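PDB 6P2K: fibronectin type III domain-containing protein from Simiduia agarivorans, which probably hydrolyses the beta-1,4-glucan backbone of xyloglucan as a glycoside hydrolase of family 74, this chain being its catalytic part built from two seven-bladed beta-propellers. Local coordinates for residues Q16-V20 against R334-Y338; Y265-E269 against K280-G284; N58-A62 against W121-F127; Q355-Y359 against W371-Y375; A27-Y31 against K41-G46. All blocks are in the same frame, centred on the assembly; numbering follows the deposited sequence.

Contact 1: Q16-V20 against R334-Y338. With ZN (zinc ion), chain Q.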
# COMPACT_ATOMS: atom_id res chain seq x y z
N GLN B 16 36.03 25.40 0.05
CA GLN B 16 36.32 26.46 -0.91
C GLN B 16 37.66 26.22 -1.60
O GLN B 16 38.68 26.01 -0.94
CB GLN B 16 36.32 27.82 -0.20
CG GLN B 16 36.60 29.01 -1.11
CD GLN B 16 36.42 30.34 -0.40
OE1 GLN B 16 37.36 30.89 0.20
NE2 GLN B 16 35.21 30.88 -0.46
N VAL B 17 37.65 26.24 -2.93
CA VAL B 17 38.82 25.96 -3.74
C VAL B 17 39.43 27.28 -4.18
O VAL B 17 38.72 28.17 -4.66
CB VAL B 17 38.46 25.08 -4.95
CG1 VAL B 17 39.70 24.80 -5.79
CG2 VAL B 17 37.83 23.78 -4.49
N GLN B 18 40.75 27.41 -4.02
CA GLN B 18 41.43 28.66 -4.34
C GLN B 18 41.81 28.74 -5.81
O GLN B 18 41.63 29.79 -6.43
CB GLN B 18 42.67 28.83 -3.46
CG GLN B 18 42.39 28.69 -1.98
CD GLN B 18 41.41 29.74 -1.47
OE1 GLN B 18 41.71 30.93 -1.48
NE2 GLN B 18 40.24 29.30 -1.03
N ASP B 19 42.34 27.66 -6.38
CA ASP B 19 42.80 27.69 -7.76
C ASP B 19 43.10 26.28 -8.24
O ASP B 19 43.33 25.37 -7.44
CB ASP B 19 44.05 28.57 -7.91
CG ASP B 19 44.19 29.15 -9.30
OD1 ASP B 19 43.27 28.96 -10.12
OD2 ASP B 19 45.21 29.81 -9.57
N VAL B 20 43.08 26.11 -9.56
CA VAL B 20 43.60 24.93 -10.23
C VAL B 20 44.50 25.42 -11.35
O VAL B 20 44.05 26.18 -12.22
CB VAL B 20 42.48 24.03 -10.78
CG1 VAL B 20 43.07 22.92 -11.65
CG2 VAL B 20 41.66 23.44 -9.64
N ARG B 334 34.80 31.19 -8.86
CA ARG B 334 35.75 32.04 -8.15
C ARG B 334 37.17 31.91 -8.67
O ARG B 334 38.06 32.61 -8.19
CB ARG B 334 35.71 31.75 -6.64
CG ARG B 334 35.71 30.28 -6.26
CD ARG B 334 35.91 30.10 -4.77
NE ARG B 334 37.21 30.59 -4.32
CZ ARG B 334 37.40 31.70 -3.60
NH1 ARG B 334 36.36 32.45 -3.25
NH2 ARG B 334 38.62 32.05 -3.24
N PHE B 335 37.40 31.02 -9.64
CA PHE B 335 38.59 31.07 -10.48
C PHE B 335 38.23 30.44 -11.81
O PHE B 335 37.32 29.62 -11.90
CB PHE B 335 39.79 30.35 -9.85
CG PHE B 335 39.62 28.86 -9.73
CD1 PHE B 335 39.90 28.03 -10.80
CD2 PHE B 335 39.18 28.30 -8.55
CE1 PHE B 335 39.73 26.67 -10.70
CE2 PHE B 335 39.02 26.93 -8.44
CZ PHE B 335 39.29 26.12 -9.52
N ALA B 336 38.98 30.82 -12.85
CA ALA B 336 38.75 30.27 -14.17
C ALA B 336 39.97 30.54 -15.03
O ALA B 336 40.38 31.70 -15.17
CB ALA B 336 37.49 30.87 -14.81
N HIS B 337 40.54 29.49 -15.62
CA HIS B 337 41.75 29.61 -16.41
C HIS B 337 41.61 28.83 -17.71
O HIS B 337 41.06 27.72 -17.73
CB HIS B 337 42.97 29.10 -15.65
CG HIS B 337 43.25 29.85 -14.39
ND1 HIS B 337 43.73 31.15 -14.39
CD2 HIS B 337 43.11 29.50 -13.09
CE1 HIS B 337 43.88 31.56 -13.14
NE2 HIS B 337 43.51 30.58 -12.33
N TYR B 338 42.11 29.42 -18.79
CA TYR B 338 42.30 28.68 -20.03
C TYR B 338 43.47 27.72 -19.88
O TYR B 338 44.38 27.94 -19.07
CB TYR B 338 42.57 29.64 -21.19
CG TYR B 338 41.40 30.51 -21.60
CD1 TYR B 338 40.30 29.98 -22.25
CD2 TYR B 338 41.42 31.88 -21.36
CE1 TYR B 338 39.24 30.78 -22.64
CE2 TYR B 338 40.37 32.69 -21.75
CZ TYR B 338 39.28 32.13 -22.39
OH TYR B 338 38.23 32.93 -22.78
ZN ZN Q . 38.54 32.05 1.42
O HOH W 1 40.03 31.79 -6.14
O HOH W 2 38.23 30.48 2.78
O HOH W 3 36.86 33.24 1.86
O HOH W 4 40.04 32.69 0.09
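R334 lays its guanidinium over the side-chain amide of Q16 where two blades of the N-terminal seven-bladed beta-propeller meet. The two groups are stacked, their planes 9° apart, with Q16 CD over the centre of the guanidinium and the side chains crossing at about a right angle. Q16 NE2 and R334 NH1 are both donors and are not hydrogen-bonded to each other. The amide is itself fixed from the other end, since Q16 OE1 binds the zinc ion at 2.1 Å. R334 reaches this position through a bend at its third torsion (chi3 -64°), which also brings NE to V17 O at 2.9 Å, close to the guanidinium plane. A leucine in place of R334 would probably leave V17 O without this donor, D123 without its salt-bridge partner, and the zinc-bound amide without the flat group that limits its turning.

Beyond the metal end, F335 fills the space between the blades. D19 CA sits over the ring face, 3.8 Å from the F335 centroid, while V17 CG1 touches F335 CE2 at 3.5 Å and V20 CG2 approaches CZ. H337 makes a weak hydrogen bond from NE2 to D19 OD1, met at the ring edge, whereas ND1 is held more strongly by E269.

The segments run within 6° of each other, each belonging to the first strand of its own sheet, 17-22 and 336-338; they close the propeller without backbone pairing. Instead, one water donates to both segments, to Q18 O at 2.6 Å and to R334 O at 3.0 Å.

Contact 2: Y265-E269 against K280-G284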
# COMPACT_ATOMS: atom_id res chain seq x y z
N TYR B 265 32.81 40.90 -10.39
CA TYR B 265 33.68 40.38 -11.43
C TYR B 265 35.14 40.61 -11.08
O TYR B 265 35.52 41.69 -10.63
CB TYR B 265 33.35 41.03 -12.77
CG TYR B 265 31.95 40.76 -13.27
CD1 TYR B 265 31.56 39.47 -13.62
CD2 TYR B 265 31.02 41.78 -13.38
CE1 TYR B 265 30.28 39.22 -14.08
CE2 TYR B 265 29.73 41.53 -13.84
CZ TYR B 265 29.37 40.25 -14.18
OH TYR B 265 28.10 39.98 -14.64
N TRP B 266 35.97 39.59 -11.30
CA TRP B 266 37.38 39.70 -10.94
C TRP B 266 38.19 38.70 -11.75
O TRP B 266 37.65 37.81 -12.41
CB TRP B 266 37.57 39.50 -9.42
CG TRP B 266 37.52 38.08 -8.91
CD1 TRP B 266 37.06 36.96 -9.55
CD2 TRP B 266 37.95 37.63 -7.61
NE1 TRP B 266 37.18 35.86 -8.74
CE2 TRP B 266 37.73 36.24 -7.55
CE3 TRP B 266 38.50 38.28 -6.50
CZ2 TRP B 266 38.04 35.49 -6.42
CZ3 TRP B 266 38.81 37.53 -5.38
CH2 TRP B 266 38.58 36.15 -5.35
N TYR B 267 39.51 38.87 -11.69
CA TYR B 267 40.47 37.98 -12.34
C TYR B 267 40.17 37.72 -13.82
O TYR B 267 40.05 36.57 -14.23
CB TYR B 267 40.54 36.66 -11.59
CG TYR B 267 41.32 36.69 -10.29
CD1 TYR B 267 40.77 37.25 -9.15
CD2 TYR B 267 42.59 36.14 -10.21
CE1 TYR B 267 41.47 37.28 -7.96
CE2 TYR B 267 43.30 36.16 -9.02
CZ TYR B 267 42.73 36.73 -7.90
OH TYR B 267 43.43 36.75 -6.71
N PRO B 268 40.07 38.77 -14.64
CA PRO B 268 39.91 38.53 -16.08
C PRO B 268 41.15 37.86 -16.64
O PRO B 268 42.25 37.99 -16.11
CB PRO B 268 39.72 39.94 -16.66
CG PRO B 268 40.41 40.83 -15.69
CD PRO B 268 40.18 40.21 -14.34
N GLU B 269 40.96 37.12 -17.73
CA GLU B 269 42.06 36.38 -18.34
C GLU B 269 41.85 36.28 -19.84
O GLU B 269 40.75 35.94 -20.29
CB GLU B 269 42.18 34.98 -17.72
CG GLU B 269 43.26 34.11 -18.35
CD GLU B 269 43.47 32.81 -17.60
OE1 GLU B 269 43.63 32.86 -16.36
OE2 GLU B 269 43.48 31.75 -18.24
N LYS B 280 39.52 36.51 -26.76
CA LYS B 280 38.58 35.83 -25.89
C LYS B 280 38.99 36.10 -24.45
O LYS B 280 40.15 35.88 -24.08
CB LYS B 280 38.57 34.33 -26.17
CG LYS B 280 38.17 33.96 -27.60
CD LYS B 280 36.66 33.94 -27.78
CE LYS B 280 36.28 33.68 -29.23
NZ LYS B 280 34.81 33.51 -29.40
N VAL B 281 38.05 36.60 -23.65
CA VAL B 281 38.31 36.98 -22.27
C VAL B 281 37.42 36.14 -21.36
O VAL B 281 36.21 36.05 -21.58
CB VAL B 281 38.08 38.48 -22.03
CG1 VAL B 281 38.52 38.87 -20.63
CG2 VAL B 281 38.82 39.30 -23.08
N LEU B 282 38.02 35.55 -20.33
CA LEU B 282 37.33 34.69 -19.38
C LEU B 282 37.07 35.47 -18.09
O LEU B 282 37.98 36.13 -17.58
CB LEU B 282 38.17 33.45 -19.09
CG LEU B 282 37.53 32.25 -18.40
CD1 LEU B 282 36.36 31.75 -19.22
CD2 LEU B 282 38.58 31.16 -18.24
N LEU B 283 35.84 35.40 -17.58
CA LEU B 283 35.46 36.25 -16.46
C LEU B 283 34.50 35.52 -15.53
O LEU B 283 33.37 35.22 -15.91
CB LEU B 283 34.84 37.55 -16.96
CG LEU B 283 34.51 38.58 -15.88
CD1 LEU B 283 35.78 39.09 -15.20
CD2 LEU B 283 33.70 39.74 -16.46
N GLY B 284 34.96 35.26 -14.30
CA GLY B 284 34.10 34.80 -13.23
C GLY B 284 33.98 35.85 -12.14
O GLY B 284 34.14 37.04 -12.42
O HOH W 5 37.55 35.32 -13.47
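In the beta hairpin of strands 265-270 and 278-285, E269 and L282 form an antiparallel hydrogen-bonded pair. L282 N donates to E269 O at 2.8 Å and nearly straight (170°); the return bond, E269 N to L282 O, is 3.1 Å and more bent. Towards the other end the ladder opens: W266 N reaches G284 O only weakly, at 3.3 Å. Between these points Y267 takes a left-handed backbone conformation, and a water sits in the widened gap, accepting from G284 N at 2.7 Å and lying equally near W266 O.

This hairpin supplies the first two strands of a four-stranded propeller blade, and its side chains divide between the two faces. On one, L283 spreads its methyls along the partner strand: CD2 packs on Y265 CD1 at 3.6 Å, the two side chains crossing at about a right angle, and CD1 lies against W266 O. CG of L283 stands anti to its backbone nitrogen (chi1 -175°), which sends both branches across the strand gap. P268 CB continues this layer, 4.3 Å from both L283 CD1 and V281 CG1. The other face carries W266, E269 and L282. There Y267 CD1 lies over one face of the W266 indole, whose NE1 gives a weak hydrogen bond to R334 O, while L282 packs against A336 and Y338 of strand 336-338 in the next blade.

Contact 3: N58-A62 against W121-F127. With ZN (zinc ion), chain Q.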
# COMPACT_ATOMS: atom_id res chain seq x y z
N ASN B 58 49.25 25.61 5.18
CA ASN B 58 48.46 24.89 4.19
C ASN B 58 47.38 25.73 3.53
O ASN B 58 46.61 25.20 2.72
CB ASN B 58 47.84 23.64 4.82
CG ASN B 58 48.85 22.53 5.01
OD1 ASN B 58 49.79 22.39 4.22
ND2 ASN B 58 48.67 21.73 6.05
N ARG B 59 47.31 27.03 3.83
CA ARG B 59 46.40 27.93 3.13
C ARG B 59 47.11 28.42 1.87
O ARG B 59 47.87 29.39 1.90
CB ARG B 59 45.98 29.09 4.03
CG ARG B 59 44.82 29.92 3.49
CD ARG B 59 44.13 30.69 4.60
NE ARG B 59 43.44 29.81 5.54
CZ ARG B 59 42.15 29.48 5.44
NH1 ARG B 59 41.42 29.96 4.45
NH2 ARG B 59 41.60 28.67 6.34
N VAL B 60 46.87 27.74 0.76
CA VAL B 60 47.59 27.98 -0.49
C VAL B 60 46.80 28.95 -1.35
O VAL B 60 45.61 28.74 -1.61
CB VAL B 60 47.85 26.67 -1.24
CG1 VAL B 60 48.58 26.95 -2.54
CG2 VAL B 60 48.64 25.71 -0.37
N PHE B 61 47.47 30.02 -1.81
CA PHE B 61 46.84 31.02 -2.65
C PHE B 61 47.32 30.99 -4.10
O PHE B 61 46.66 31.58 -4.96
CB PHE B 61 47.09 32.43 -2.08
CG PHE B 61 46.38 32.70 -0.79
CD1 PHE B 61 45.02 32.47 -0.67
CD2 PHE B 61 47.08 33.18 0.31
CE1 PHE B 61 44.37 32.72 0.53
CE2 PHE B 61 46.43 33.43 1.50
CZ PHE B 61 45.07 33.20 1.61
N ALA B 62 48.43 30.32 -4.39
CA ALA B 62 48.96 30.32 -5.75
C ALA B 62 49.92 29.15 -5.94
O ALA B 62 50.63 28.76 -5.01
CB ALA B 62 49.67 31.64 -6.07
N TRP B 121 46.48 37.73 -0.94
CA TRP B 121 45.72 36.69 -0.23
C TRP B 121 44.31 36.51 -0.78
O TRP B 121 43.44 36.05 -0.04
CB TRP B 121 45.65 37.03 1.26
CG TRP B 121 45.07 38.38 1.52
CD1 TRP B 121 43.76 38.68 1.75
CD2 TRP B 121 45.78 39.63 1.58
NE1 TRP B 121 43.61 40.03 1.94
CE2 TRP B 121 44.83 40.64 1.84
CE3 TRP B 121 47.12 39.99 1.43
CZ2 TRP B 121 45.19 41.98 1.96
CZ3 TRP B 121 47.47 41.32 1.54
CH2 TRP B 121 46.51 42.30 1.81
N ARG B 122 44.05 36.85 -2.04
CA ARG B 122 42.76 36.64 -2.71
C ARG B 122 41.68 37.35 -1.90
O ARG B 122 41.86 38.52 -1.54
CB ARG B 122 42.55 35.14 -2.91
CG ARG B 122 43.61 34.50 -3.78
CD ARG B 122 43.17 33.13 -4.27
NE ARG B 122 44.09 32.63 -5.28
CZ ARG B 122 43.85 32.63 -6.59
NH1 ARG B 122 42.70 33.11 -7.06
NH2 ARG B 122 44.76 32.16 -7.43
N ASP B 123 40.55 36.70 -1.60
CA ASP B 123 39.47 37.28 -0.83
C ASP B 123 39.53 36.90 0.65
O ASP B 123 38.57 37.16 1.38
CB ASP B 123 38.12 36.86 -1.42
CG ASP B 123 38.01 35.35 -1.60
OD1 ASP B 123 39.04 34.71 -1.91
OD2 ASP B 123 36.90 34.81 -1.43
N ASP B 124 40.62 36.28 1.09
CA ASP B 124 40.73 35.82 2.47
C ASP B 124 41.12 36.97 3.40
O ASP B 124 42.10 36.85 4.15
CB ASP B 124 41.75 34.69 2.58
CG ASP B 124 41.10 33.32 2.64
OD1 ASP B 124 39.87 33.21 2.42
OD2 ASP B 124 41.83 32.33 2.90
N ASP B 125 40.37 38.07 3.36
CA ASP B 125 40.71 39.22 4.18
C ASP B 125 40.59 38.91 5.67
O ASP B 125 41.29 39.53 6.49
CB ASP B 125 39.83 40.42 3.81
CG ASP B 125 40.27 41.09 2.52
OD1 ASP B 125 41.26 41.85 2.56
OD2 ASP B 125 39.64 40.85 1.47
N ASP B 126 39.74 37.96 6.04
CA ASP B 126 39.58 37.60 7.44
C ASP B 126 40.70 36.69 7.95
O ASP B 126 40.70 36.33 9.13
CB ASP B 126 38.22 36.93 7.66
CG ASP B 126 37.97 35.77 6.72
OD1 ASP B 126 38.61 35.72 5.64
OD2 ASP B 126 37.14 34.90 7.05
N PHE B 127 41.66 36.33 7.09
CA PHE B 127 42.77 35.48 7.49
C PHE B 127 44.13 36.15 7.39
O PHE B 127 45.12 35.58 7.86
CB PHE B 127 42.80 34.19 6.65
CG PHE B 127 41.78 33.17 7.06
CD1 PHE B 127 40.50 33.19 6.53
CD2 PHE B 127 42.11 32.16 7.96
CE1 PHE B 127 39.56 32.25 6.90
CE2 PHE B 127 41.18 31.21 8.33
CZ PHE B 127 39.90 31.26 7.80
ZN ZN Q . 38.54 32.05 1.42
O HOH W 2 38.23 30.48 2.78
O HOH W 3 36.86 33.24 1.86
O HOH W 4 40.04 32.69 0.09
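R59 meets D124 and F127 because its CG stands anti to the backbone nitrogen (chi1 -168°) and the chain then bends at chi3 (-67°), turning the guanidinium flat onto the F127 ring. The planes differ by 16° and R59 CZ is 3.6 Å from the F127 centroid, which makes this a stacked cation-pi pair. R59 NH1, at the guanidinium edge, reaches D124 OD2 at 2.9 Å, a salt bridge on the syn side but tilted out of the carboxylate plane. D124 thus divides its oxygens: OD1 binds the zinc ion at 2.0 Å and OD2 takes the arginine, which would be expected to hold the carboxylate in its rotation.

F61 fills the inner part of the contact. W121 CA lies over the ring centre, 3.8 Å from the F61 centroid, and D124 stands at the ring edge. R122 grips F61 O side-on, through NE at 2.8 Å and NH2 at 3.2 Å, both within the guanidinium plane.

The loop between strands 114-119 and 139-144 thereby folds back onto strand 60-66 of the preceding blade. Q18 of strand 17-22 and A103 of strand 102-108 also touch F61, and R59 NH2 reaches on to Q713, between strands 702-709 and 714-723.

Contact 4: Q355-Y359 against W371-Y375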
# COMPACT_ATOMS: atom_id res chain seq x y z
N GLN B 355 33.19 24.93 -4.23
CA GLN B 355 33.88 23.93 -3.42
C GLN B 355 34.42 22.77 -4.26
O GLN B 355 34.77 21.73 -3.70
CB GLN B 355 32.95 23.38 -2.34
CG GLN B 355 32.16 24.43 -1.57
CD GLN B 355 31.34 23.81 -0.44
OE1 GLN B 355 31.45 24.24 0.71
NE2 GLN B 355 30.54 22.81 -0.77
N THR B 356 34.49 22.93 -5.57
CA THR B 356 34.67 21.80 -6.48
C THR B 356 35.76 22.12 -7.50
O THR B 356 36.37 23.19 -7.48
CB THR B 356 33.34 21.47 -7.18
OG1 THR B 356 32.86 22.63 -7.87
CG2 THR B 356 32.30 21.03 -6.16
N MET B 357 36.00 21.16 -8.39
CA MET B 357 36.91 21.34 -9.52
C MET B 357 36.22 20.83 -10.77
O MET B 357 35.71 19.71 -10.79
CB MET B 357 38.24 20.59 -9.29
CG MET B 357 38.99 21.00 -8.03
SD MET B 357 38.46 20.07 -6.58
CE MET B 357 39.22 18.48 -6.90
N TYR B 358 36.22 21.66 -11.82
CA TYR B 358 35.52 21.34 -13.05
C TYR B 358 36.41 21.68 -14.24
O TYR B 358 37.11 22.69 -14.22
CB TYR B 358 34.20 22.12 -13.16
CG TYR B 358 33.03 21.42 -12.49
CD1 TYR B 358 32.79 21.57 -11.13
CD2 TYR B 358 32.17 20.62 -13.23
CE1 TYR B 358 31.72 20.93 -10.52
CE2 TYR B 358 31.10 19.98 -12.63
CZ TYR B 358 30.89 20.14 -11.28
OH TYR B 358 29.83 19.50 -10.68
N TYR B 359 36.36 20.84 -15.27
CA TYR B 359 37.10 21.07 -16.50
C TYR B 359 36.14 21.03 -17.68
O TYR B 359 35.27 20.16 -17.76
CB TYR B 359 38.21 20.03 -16.70
CG TYR B 359 38.94 20.19 -18.01
CD1 TYR B 359 39.95 21.13 -18.16
CD2 TYR B 359 38.61 19.41 -19.11
CE1 TYR B 359 40.62 21.28 -19.36
CE2 TYR B 359 39.27 19.55 -20.31
CZ TYR B 359 40.27 20.48 -20.43
OH TYR B 359 40.93 20.63 -21.63
N TRP B 371 31.35 20.45 -19.91
CA TRP B 371 31.85 20.53 -18.55
C TRP B 371 31.92 19.15 -17.91
O TRP B 371 30.99 18.34 -18.04
CB TRP B 371 30.97 21.47 -17.72
CG TRP B 371 31.18 22.88 -18.13
CD1 TRP B 371 30.46 23.60 -19.04
CD2 TRP B 371 32.23 23.75 -17.68
NE1 TRP B 371 30.97 24.86 -19.17
CE2 TRP B 371 32.06 24.98 -18.35
CE3 TRP B 371 33.28 23.61 -16.77
CZ2 TRP B 371 32.91 26.07 -18.13
CZ3 TRP B 371 34.12 24.69 -16.56
CH2 TRP B 371 33.93 25.90 -17.24
N GLN B 372 33.03 18.88 -17.22
CA GLN B 372 33.33 17.58 -16.65
C GLN B 372 33.57 17.71 -15.16
O GLN B 372 34.30 18.60 -14.72
CB GLN B 372 34.55 16.95 -17.33
CG GLN B 372 34.44 16.84 -18.85
CD GLN B 372 35.75 16.44 -19.52
OE1 GLN B 372 36.61 15.81 -18.91
NE2 GLN B 372 35.90 16.81 -20.79
N ASN B 373 32.96 16.82 -14.39
CA ASN B 373 33.13 16.78 -12.94
C ASN B 373 34.50 16.19 -12.61
O ASN B 373 34.79 15.04 -12.94
CB ASN B 373 31.99 15.94 -12.33
CG ASN B 373 32.19 15.59 -10.86
OD1 ASN B 373 33.21 15.90 -10.23
ND2 ASN B 373 31.19 14.93 -10.29
N LYS B 374 35.35 16.99 -11.95
CA LYS B 374 36.71 16.58 -11.62
C LYS B 374 36.96 16.58 -10.11
O LYS B 374 38.09 16.76 -9.66
CB LYS B 374 37.74 17.48 -12.31
CG LYS B 374 37.69 17.44 -13.83
CD LYS B 374 38.16 16.08 -14.36
CE LYS B 374 38.24 16.08 -15.88
NZ LYS B 374 39.09 14.97 -16.38
N TYR B 375 35.91 16.37 -9.32
CA TYR B 375 36.08 16.27 -7.87
C TYR B 375 35.46 15.03 -7.26
O TYR B 375 35.91 14.62 -6.18
CB TYR B 375 35.52 17.53 -7.17
CG TYR B 375 34.01 17.65 -7.12
CD1 TYR B 375 33.29 18.12 -8.22
CD2 TYR B 375 33.30 17.34 -5.96
CE1 TYR B 375 31.91 18.25 -8.17
CE2 TYR B 375 31.93 17.47 -5.90
CZ TYR B 375 31.24 17.92 -7.01
OH TYR B 375 29.87 18.05 -6.95
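Y375 spreads its ring under T356, whose CG2 methyl sits over the ring centre, 3.4 Å from the Y375 centroid and 12° off the normal: a close CH-pi contact. A chi1 of 73°, with CG between the backbone nitrogen and the carbonyl carbon, swings the ring back beneath the 355-359 segment. N373 helps set the backbone here, its OD1 accepting from Y375 N at 2.9 Å in an Asx turn.

Y358 meets the same ring obliquely, with the planes 51° apart and Y358 OH near Y375 CE1 at the ring's edge. Both hydroxyls are anchored beyond the contact, Y358 on D322 O and Y375 on I323 O. A leucine in place of Y375 would probably leave I323 O without its donor and open a gap under the T356 methyl and beside Y358.

Y359 carries the regular part of the hairpin. It pairs with Q372 as an antiparallel hydrogen-bonded pair, Y359 N to Q372 O at 3.1 Å and Q372 N to Y359 O at 2.6 Å. Its ring runs alongside the Q372 chain, with the amide at the ring edge, and its CB rests on K374 CG at 3.9 Å. One step further, K374 N donates to M357 O at 3.0 Å where the regular strands have given out.

Strand 358-363 lies between 348-351 and the outermost strand 368-373 in the last blade of the N-terminal beta-propeller. M357 and K374 pack on W350, W371 packs on V349, and K374 NZ bonds to N45 O and forms a salt bridge with E47, near the first blade's last strand.

Contact 5: A27-Y31 against K41-G46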
# COMPACT_ATOMS: atom_id res chain seq x y z
N ALA B 27 50.82 18.27 -20.57
CA ALA B 27 49.37 18.21 -20.66
C ALA B 27 48.82 17.19 -19.67
O ALA B 27 49.44 16.16 -19.42
CB ALA B 27 48.94 17.87 -22.08
N ASN B 28 47.66 17.51 -19.10
CA ASN B 28 46.93 16.72 -18.11
C ASN B 28 47.56 16.77 -16.72
O ASN B 28 47.10 16.06 -15.82
CB ASN B 28 46.76 15.26 -18.55
CG ASN B 28 46.07 15.15 -19.90
OD1 ASN B 28 45.04 15.77 -20.14
ND2 ASN B 28 46.65 14.35 -20.80
N VAL B 29 48.59 17.59 -16.52
CA VAL B 29 49.20 17.78 -15.20
C VAL B 29 48.68 19.09 -14.61
O VAL B 29 48.89 20.16 -15.18
CB VAL B 29 50.73 17.78 -15.28
CG1 VAL B 29 51.32 18.10 -13.92
CG2 VAL B 29 51.22 16.42 -15.77
N VAL B 30 48.00 19.00 -13.47
CA VAL B 30 47.39 20.15 -12.82
C VAL B 30 47.63 20.08 -11.32
O VAL B 30 47.78 19.00 -10.74
CB VAL B 30 45.88 20.26 -13.10
CG1 VAL B 30 45.62 20.61 -14.55
CG2 VAL B 30 45.18 18.96 -12.73
N TYR B 31 47.66 21.26 -10.69
CA TYR B 31 47.78 21.39 -9.25
C TYR B 31 46.57 22.14 -8.72
O TYR B 31 46.07 23.06 -9.38
CB TYR B 31 49.07 22.12 -8.87
CG TYR B 31 50.31 21.36 -9.26
CD1 TYR B 31 50.84 21.44 -10.53
CD2 TYR B 31 50.93 20.52 -8.34
CE1 TYR B 31 51.97 20.73 -10.89
CE2 TYR B 31 52.06 19.80 -8.68
CZ TYR B 31 52.58 19.91 -9.96
OH TYR B 31 53.70 19.20 -10.30
N LYS B 41 48.00 17.26 -6.49
CA LYS B 41 48.53 17.07 -7.83
C LYS B 41 47.73 15.99 -8.55
O LYS B 41 47.23 15.04 -7.94
CB LYS B 41 50.01 16.67 -7.78
CG LYS B 41 50.70 16.53 -9.13
CD LYS B 41 52.13 16.04 -8.96
CE LYS B 41 52.86 15.98 -10.30
NZ LYS B 41 54.34 16.04 -10.16
N SER B 42 47.60 16.15 -9.87
CA SER B 42 46.98 15.13 -10.71
C SER B 42 47.70 15.10 -12.05
O SER B 42 48.01 16.15 -12.62
CB SER B 42 45.49 15.41 -10.93
OG SER B 42 45.04 14.83 -12.14
N THR B 43 47.96 13.89 -12.56
CA THR B 43 48.57 13.72 -13.87
C THR B 43 47.60 13.14 -14.90
O THR B 43 48.04 12.76 -15.99
CB THR B 43 49.81 12.83 -13.78
OG1 THR B 43 49.42 11.49 -13.44
CG2 THR B 43 50.78 13.35 -12.73
N ASN B 44 46.31 13.08 -14.59
CA ASN B 44 45.30 12.65 -15.54
C ASN B 44 44.20 13.69 -15.67
O ASN B 44 43.02 13.36 -15.84
CB ASN B 44 44.73 11.28 -15.16
CG ASN B 44 44.32 11.20 -13.70
OD1 ASN B 44 44.09 12.21 -13.04
ND2 ASN B 44 44.21 9.98 -13.19
N ASN B 45 44.58 14.97 -15.57
CA ASN B 45 43.66 16.10 -15.71
C ASN B 45 42.48 15.99 -14.74
O ASN B 45 41.33 16.28 -15.09
CB ASN B 45 43.17 16.25 -17.15
CG ASN B 45 42.71 17.66 -17.46
OD1 ASN B 45 43.30 18.63 -16.99
ND2 ASN B 45 41.64 17.78 -18.25
N GLY B 46 42.76 15.58 -13.51
CA GLY B 46 41.77 15.63 -12.46
C GLY B 46 40.89 14.41 -12.31
O GLY B 46 39.93 14.47 -11.53
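N28 O accepts from N45 N at 2.8 Å, the shortest hydrogen bond between these segments, and ties the approach to strand 30-34 to the turn that follows strand 39-42. Beside it N28 OD1 lies 3.6 Å from N45 CB, the two amide side chains crossing at about a right angle.

Further on the strands pair regularly: V30 and S42 form an antiparallel hydrogen-bonded pair, with V30 N to S42 O and S42 N to V30 O both at 3.0 Å. Y31 and K41 follow as a non-hydrogen-bonded pair. The lysine is fully extended along the tyrosine, its CG 3.6 Å from Y31 CE2; NZ makes a weak bond to Y31 OH, its stronger hydrogen bond going to G87 O.

The turn itself fits an Asp-box, a hairpin motif recurrent in GH74 propellers, with S42, N44, G46, S48 and W49 at the expected spacing and N44 at the position usually held by aspartate. S42 OG accepts from G46 N at 2.8 Å and donates to N44 OD1 at 2.9 Å, and W49 packs on V30. G46 has a positive phi (89°), at which a side chain would strike the carbonyl O of N45. This chemistry implies a turn whose shape is set largely by S42 OG, which both accepts and donates within it.

In the fold
Contact 1 closes the N-terminal propeller between its first and last blades, and the other four lie within its reach, their centres 10 to 14 Å away. Contacts 1 and 3 share the zinc ion and its three waters, Q16 and D124 each giving one ligand; the side chain of W266 in contact 2 lies about 8 Å from the metal. E269 of contact 2 spans to contact 1 through OE1 to H337 ND1 (2.6 Å) and OE2 to Y338 N (2.8 Å). Contacts 4 and 5, centres 12 Å apart, repeat the link between last and first blades farther from the zinc, with K374 NZ bonded to N45 O.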